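Local coordinates for protein polyketide synthase PksL (Bacillus subtilis, PDB 5E1V) that contains a double-hotdog dehydratase domain that probably removes water from beta-hydroxyacyl intermediates during assembly of the polyketide bacillaene, at residues A[142-145]-A[146-150]; A[260-263]-A[264-267]. One frame throughout, in Å; residues are numbered along the deposited sequence.

Interaction 1: A[142-145]-A[146-150]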
ATOM      1  N   TYR A 142     -12.067   4.576  -9.876  1.00 25.33           N
ATOM      2  CA  TYR A 142     -11.880   5.729  -8.980  1.00 25.95           C
ATOM      3  C   TYR A 142     -13.203   6.525  -8.918  1.00 30.10           C
ATOM      4  O   TYR A 142     -13.524   7.099  -7.880  1.00 24.57           O
ATOM      5  CB  TYR A 142     -10.773   6.644  -9.464  1.00 25.21           C
ATOM      6  CG  TYR A 142      -9.346   6.164  -9.124  1.00 22.78           C
ATOM      7  CD1 TYR A 142      -8.960   5.931  -7.795  1.00 23.52           C
ATOM      8  CD2 TYR A 142      -8.403   5.988 -10.098  1.00 22.45           C
ATOM      9  CE1 TYR A 142      -7.676   5.463  -7.473  1.00 21.83           C
ATOM     10  CE2 TYR A 142      -7.116   5.541  -9.778  1.00 22.19           C
ATOM     11  CZ  TYR A 142      -6.764   5.277  -8.467  1.00 24.10           C
ATOM     12  OH  TYR A 142      -5.473   4.868  -8.200  1.00 22.24           O
ATOM     13  N   GLU A 143     -13.983   6.505 -10.014  1.00 31.97           N
ATOM     14  CA  GLU A 143     -15.324   7.146 -10.018  1.00 34.73           C
ATOM     15  C   GLU A 143     -16.201   6.530  -8.947  1.00 31.06           C
ATOM     16  O   GLU A 143     -16.808   7.234  -8.112  1.00 34.49           O
ATOM     17  CB  GLU A 143     -15.976   6.984 -11.400  1.00 39.80           C
ATOM     18  CG  GLU A 143     -16.860   8.123 -11.857  1.00 45.65           C
ATOM     19  CD  GLU A 143     -17.380   7.902 -13.291  1.00 47.72           C
ATOM     20  OE1 GLU A 143     -17.427   6.744 -13.766  1.00 44.04           O
ATOM     21  OE2 GLU A 143     -17.755   8.893 -13.949  1.00 52.37           O
ATOM     22  N   GLN A 144     -16.226   5.198  -8.893  1.00 33.06           N
ATOM     23  CA  GLN A 144     -16.958   4.499  -7.842  1.00 30.97           C
ATOM     24  C   GLN A 144     -16.455   4.745  -6.415  1.00 32.55           C
ATOM     25  O   GLN A 144     -17.252   4.861  -5.462  1.00 29.25           O
ATOM     26  CB  GLN A 144     -16.989   2.976  -8.148  1.00 34.23           C
ATOM     27  CG  GLN A 144     -17.786   2.084  -7.173  1.00 38.79           C
ATOM     28  CD  GLN A 144     -19.288   2.439  -6.963  1.00 38.21           C
ATOM     29  OE1 GLN A 144     -19.771   2.593  -5.827  1.00 36.84           O
ATOM     30  NE2 GLN A 144     -20.012   2.539  -8.041  1.00 34.91           N
ATOM     31  N   CYS A 145     -15.131   4.767  -6.219  1.00 30.16           N
ATOM     32  CA  CYS A 145     -14.595   5.121  -4.915  1.00 26.28           C
ATOM     33  C   CYS A 145     -15.169   6.435  -4.347  1.00 25.00           C
ATOM     34  O   CYS A 145     -15.590   6.478  -3.191  1.00 22.12           O
ATOM     35  CB  CYS A 145     -13.086   5.213  -4.995  1.00 25.91           C
ATOM     36  SG  CYS A 145     -12.339   3.605  -5.357  1.00 25.66           S
ATOM     37  N   ARG A 146     -15.190   7.454  -5.197  1.00 25.64           N
ATOM     38  CA  ARG A 146     -15.670   8.772  -4.858  1.00 30.36           C
ATOM     39  C   ARG A 146     -17.163   8.742  -4.465  1.00 32.65           C
ATOM     40  O   ARG A 146     -17.567   9.431  -3.547  1.00 32.16           O
ATOM     41  CB  ARG A 146     -15.441   9.723  -6.019  1.00 33.35           C
ATOM     42  CG  ARG A 146     -13.984   9.911  -6.385  1.00 31.04           C
ATOM     43  CD  ARG A 146     -13.717  11.232  -7.119  1.00 34.29           C
ATOM     44  NE  ARG A 146     -14.397  11.395  -8.404  1.00 29.61           N
ATOM     45  CZ  ARG A 146     -14.040  10.795  -9.527  1.00 32.34           C
ATOM     46  NH1 ARG A 146     -13.021   9.940  -9.524  1.00 31.25           N
ATOM     47  NH2 ARG A 146     -14.716  11.009 -10.659  1.00 33.69           N
ATOM     48  N   ARG A 147     -17.946   7.876  -5.103  1.00 34.58           N
ATOM     49  CA  ARG A 147     -19.330   7.666  -4.668  1.00 38.33           C
ATOM     50  C   ARG A 147     -19.402   7.043  -3.262  1.00 36.93           C
ATOM     51  O   ARG A 147     -20.356   7.273  -2.535  1.00 34.44           O
ATOM     52  CB  ARG A 147     -20.065   6.761  -5.651  1.00 34.25           C
ATOM     53  CG  ARG A 147     -20.282   7.357  -7.005  1.00 37.49           C
ATOM     54  CD  ARG A 147     -21.258   6.466  -7.785  1.00 39.97           C
ATOM     55  NE  ARG A 147     -21.197   6.748  -9.220  1.00 45.54           N
ATOM     56  CZ  ARG A 147     -20.540   6.032 -10.128  1.00 48.25           C
ATOM     57  NH1 ARG A 147     -19.826   4.952  -9.795  1.00 50.88           N
ATOM     58  NH2 ARG A 147     -20.584   6.411 -11.390  1.00 51.44           N
ATOM     59  N   GLN A 148     -18.385   6.261  -2.873  1.00 32.90           N
ATOM     60  CA  GLN A 148     -18.309   5.730  -1.520  1.00 30.61           C
ATOM     61  C   GLN A 148     -17.423   6.632  -0.599  1.00 28.54           C
ATOM     62  O   GLN A 148     -17.024   6.225   0.444  1.00 30.73           O
ATOM     63  CB  GLN A 148     -17.838   4.263  -1.566  1.00 32.78           C
ATOM     64  CG  GLN A 148     -18.616   3.394  -2.557  1.00 32.64           C
ATOM     65  CD  GLN A 148     -18.240   1.895  -2.517  1.00 29.03           C
ATOM     66  OE1 GLN A 148     -18.145   1.296  -1.471  1.00 27.20           O
ATOM     67  NE2 GLN A 148     -18.047   1.312  -3.680  1.00 32.39           N
ATOM     68  N   GLU A 149     -17.193   7.874  -1.023  1.00 29.13           N
ATOM     69  CA  GLU A 149     -16.547   8.927  -0.246  1.00 29.65           C
ATOM     70  C   GLU A 149     -15.060   8.661  -0.010  1.00 23.75           C
ATOM     71  O   GLU A 149     -14.469   9.157   0.945  1.00 27.66           O
ATOM     72  CB  GLU A 149     -17.230   9.142   1.086  1.00 33.77           C
ATOM     73  CG  GLU A 149     -18.729   9.392   1.003  1.00 36.89           C
ATOM     74  CD  GLU A 149     -19.259   9.864   2.346  1.00 41.90           C
ATOM     75  OE1 GLU A 149     -18.790  10.932   2.845  1.00 45.31           O
ATOM     76  OE2 GLU A 149     -20.105   9.144   2.921  1.00 47.65           O
ATOM     77  N   LEU A 150     -14.480   7.883  -0.891  1.00 24.91           N
ATOM     78  CA  LEU A 150     -13.007   7.712  -0.936  1.00 25.42           C
ATOM     79  C   LEU A 150     -12.542   8.465  -2.160  1.00 24.52           C
ATOM     80  O   LEU A 150     -12.903   8.081  -3.261  1.00 25.05           O
ATOM     81  CB  LEU A 150     -12.691   6.216  -1.072  1.00 24.92           C
ATOM     82  CG  LEU A 150     -11.241   5.815  -1.362  1.00 24.91           C
ATOM     83  CD1 LEU A 150     -10.324   6.307  -0.238  1.00 24.80           C
ATOM     84  CD2 LEU A 150     -11.111   4.298  -1.606  1.00 26.69           C
TER
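The guanidinium of Arg147 has the carbonyl carbon of Glu143 over one face and the side-chain amide of Gln144 at its edge, the two planes 43° apart. There Gln144 NE2 comes to 3.0 Å from Arg147 NH1, a meeting of two donors and no bond. The guanidinium of Arg146 is laid over Glu143 CA, reached by a bend at chi3 (-62°), while the Glu143 carboxylate makes a long salt bridge, Glu143 OE1 to Arg147 NH2 at 4.0 Å. The amide of Gln144 turns its oxygen the other way: Gln148 NE2 donates to Gln144 OE1 over 3.0 Å, the two amides 64° apart. Glutamine suits this place, being long enough to span one helical turn. Were Gln144 an alanine, the Gln148 amide would probably lose this acceptor and be freer to turn. The helix ends here in a Schellman motif: Leu150 N bonds to Cys145 O at 2.9 Å and Glu149 N to Arg146 O, with Glu149 at positive phi. Leu150 then sets CD2 4.0 Å from Cys145 SG and packs on His21 and Val23 of strand 21-23. The buried Tyr142 meets His152 with its ring, and its hydroxyl is hydrogen-bonded with Ala158 N.

Interaction 2: A[260-263]-A[264-267]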
ATOM      1  N   GLY A 260       6.935  -8.795 -17.350  1.00 33.57           N
ATOM      2  CA  GLY A 260       6.161  -9.960 -16.899  1.00 32.39           C
ATOM      3  C   GLY A 260       6.769 -10.821 -15.800  1.00 32.49           C
ATOM      4  O   GLY A 260       6.177 -11.845 -15.394  1.00 37.03           O
ATOM      5  N   GLU A 261       7.914 -10.413 -15.274  1.00 30.42           N
ATOM      6  CA  GLU A 261       8.526 -11.206 -14.223  1.00 29.36           C
ATOM      7  C   GLU A 261       7.900 -10.864 -12.862  1.00 26.68           C
ATOM      8  O   GLU A 261       7.624  -9.701 -12.600  1.00 25.88           O
ATOM      9  CB  GLU A 261      10.013 -10.996 -14.172  1.00 29.75           C
ATOM     10  CG  GLU A 261      10.741 -11.333 -15.472  1.00 34.38           C
ATOM     11  CD  GLU A 261      12.014 -10.547 -15.658  1.00 40.29           C
ATOM     12  OE1 GLU A 261      12.149  -9.497 -15.026  1.00 43.66           O
ATOM     13  OE2 GLU A 261      12.883 -10.934 -16.488  1.00 50.63           O
ATOM     14  N   LYS A 262       7.608 -11.870 -12.050  1.00 22.93           N
ATOM     15  CA  LYS A 262       7.097 -11.598 -10.659  1.00 23.59           C
ATOM     16  C   LYS A 262       8.219 -10.999  -9.830  1.00 21.56           C
ATOM     17  O   LYS A 262       9.328 -11.551  -9.779  1.00 21.78           O
ATOM     18  CB  LYS A 262       6.556 -12.833  -9.980  1.00 25.87           C
ATOM     19  CG  LYS A 262       5.955 -12.548  -8.601  1.00 24.00           C
ATOM     20  CD  LYS A 262       5.000 -13.648  -8.152  1.00 25.28           C
ATOM     21  CE  LYS A 262       4.469 -13.409  -6.739  1.00 27.13           C
ATOM     22  NZ  LYS A 262       3.530 -14.512  -6.410  1.00 29.41           N
ATOM     23  N   VAL A 263       7.963  -9.835  -9.227  1.00 20.56           N
ATOM     24  CA  VAL A 263       8.955  -9.146  -8.373  1.00 20.07           C
ATOM     25  C   VAL A 263       8.544  -8.824  -6.920  1.00 19.49           C
ATOM     26  O   VAL A 263       9.387  -8.454  -6.139  1.00 18.52           O
ATOM     27  CB  VAL A 263       9.428  -7.856  -8.996  1.00 18.93           C
ATOM     28  CG1 VAL A 263      10.107  -8.220 -10.295  1.00 19.98           C
ATOM     29  CG2 VAL A 263       8.269  -6.854  -9.244  1.00 19.15           C
ATOM     30  N   ALA A 264       7.268  -8.948  -6.601  1.00 19.44           N
ATOM     31  CA  ALA A 264       6.833  -8.745  -5.268  1.00 17.56           C
ATOM     32  C   ALA A 264       5.504  -9.421  -4.963  1.00 17.66           C
ATOM     33  O   ALA A 264       4.700  -9.764  -5.809  1.00 19.32           O
ATOM     34  CB  ALA A 264       6.798  -7.233  -4.892  1.00 16.52           C
ATOM     35  N   GLU A 265       5.235  -9.572  -3.692  1.00 17.55           N
ATOM     36  CA  GLU A 265       3.921 -10.033  -3.297  1.00 19.05           C
ATOM     37  C   GLU A 265       3.535  -9.520  -1.943  1.00 17.70           C
ATOM     38  O   GLU A 265       4.302  -9.643  -0.996  1.00 17.16           O
ATOM     39  CB  GLU A 265       3.868 -11.566  -3.247  1.00 21.73           C
ATOM     40  CG  GLU A 265       2.488 -12.130  -2.882  1.00 26.21           C
ATOM     41  CD  GLU A 265       2.458 -13.654  -3.035  1.00 31.68           C
ATOM     42  OE1 GLU A 265       2.153 -14.139  -4.132  1.00 31.48           O
ATOM     43  OE2 GLU A 265       2.804 -14.353  -2.094  1.00 35.86           O
ATOM     44  N   LEU A 266       2.312  -8.991  -1.859  1.00 16.66           N
ATOM     45  CA  LEU A 266       1.684  -8.672  -0.555  1.00 15.52           C
ATOM     46  C   LEU A 266       0.710  -9.743  -0.216  1.00 16.71           C
ATOM     47  O   LEU A 266      -0.392  -9.781  -0.804  1.00 15.49           O
ATOM     48  CB  LEU A 266       0.939  -7.316  -0.580  1.00 16.45           C
ATOM     49  CG  LEU A 266       0.501  -6.697   0.725  1.00 16.11           C
ATOM     50  CD1 LEU A 266       1.612  -6.339   1.663  1.00 17.60           C
ATOM     51  CD2 LEU A 266      -0.271  -5.461   0.476  1.00 16.84           C
ATOM     52  N   LYS A 267       1.077 -10.605   0.714  1.00 16.40           N
ATOM     53  CA  LYS A 267       0.164 -11.751   1.036  1.00 21.26           C
ATOM     54  C   LYS A 267      -0.865 -11.452   2.117  1.00 19.68           C
ATOM     55  O   LYS A 267      -0.547 -10.917   3.175  1.00 17.36           O
ATOM     56  CB  LYS A 267       1.044 -12.961   1.368  1.00 25.84           C
ATOM     57  CG  LYS A 267       0.341 -14.292   1.656  1.00 29.62           C
ATOM     58  CD  LYS A 267       1.411 -15.410   1.622  1.00 31.53           C
ATOM     59  CE  LYS A 267       0.852 -16.778   2.054  1.00 34.43           C
ATOM     60  NZ  LYS A 267      -0.492 -17.007   1.459  1.00 36.69           N
TER
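Lys262 reaches along its own strand to Glu265, and its side chain can be followed outward. From CB the chain leaves with CG opposite the backbone N (chi1 -176°) and stays extended to the amine, which carries the charge forward past Ala264. Lys262 CG passes near Ala264 O, and Lys262 CE lies 3.8 Å from Ala264 O and close to Glu265 CB, so the aliphatic part lies alongside the next residues. At the tip, Lys262 NZ donates to Glu265 OE1 at 2.7 Å in a salt bridge, approaching from above the carboxylate plane, 47° out of it. Glu265 meets it with an extended chain of its own, crossing the lysine at a slant. Between the two charged residues the strand carries a classic beta bulge, Val263 and Ala264 both facing Phe255 of strand 248-256. The extra residue of the bulge brings Lys262 and Glu265, three apart in sequence, to the same side of the strand, and the long methylene chain of a lysine spans the distance between them. Its NZ has a second acidic partner in Glu254 of the adjacent strand. Both bulge residues are buried, as befits apolar side chains: the small Ala264 rests on Phe255 and Ala225, and Val263 meets Leu229.

Overall arrangement
From the N terminus, the chain first reaches interaction 1, where helix 138-147 closes its last turn and passes into strand 150-152, the edge of a small antiparallel sheet with strand 21-23. Strands 159-165, 168-174, 215-225, 232-245 and 248-256 follow before interaction 2 opens the final strand, 262-273, partner of 248-256 in a hairpin and flanked on its other side by 215-225. The two contacts are therefore in series, neither nested nor crossing, and each is confined to one continuous stretch. The centres of interactions 1 and 2 lie about 27 Å apart, and they do not touch. One ends a helix at the surface; the other spans a bulge near the start of a strand in the hotdog framework.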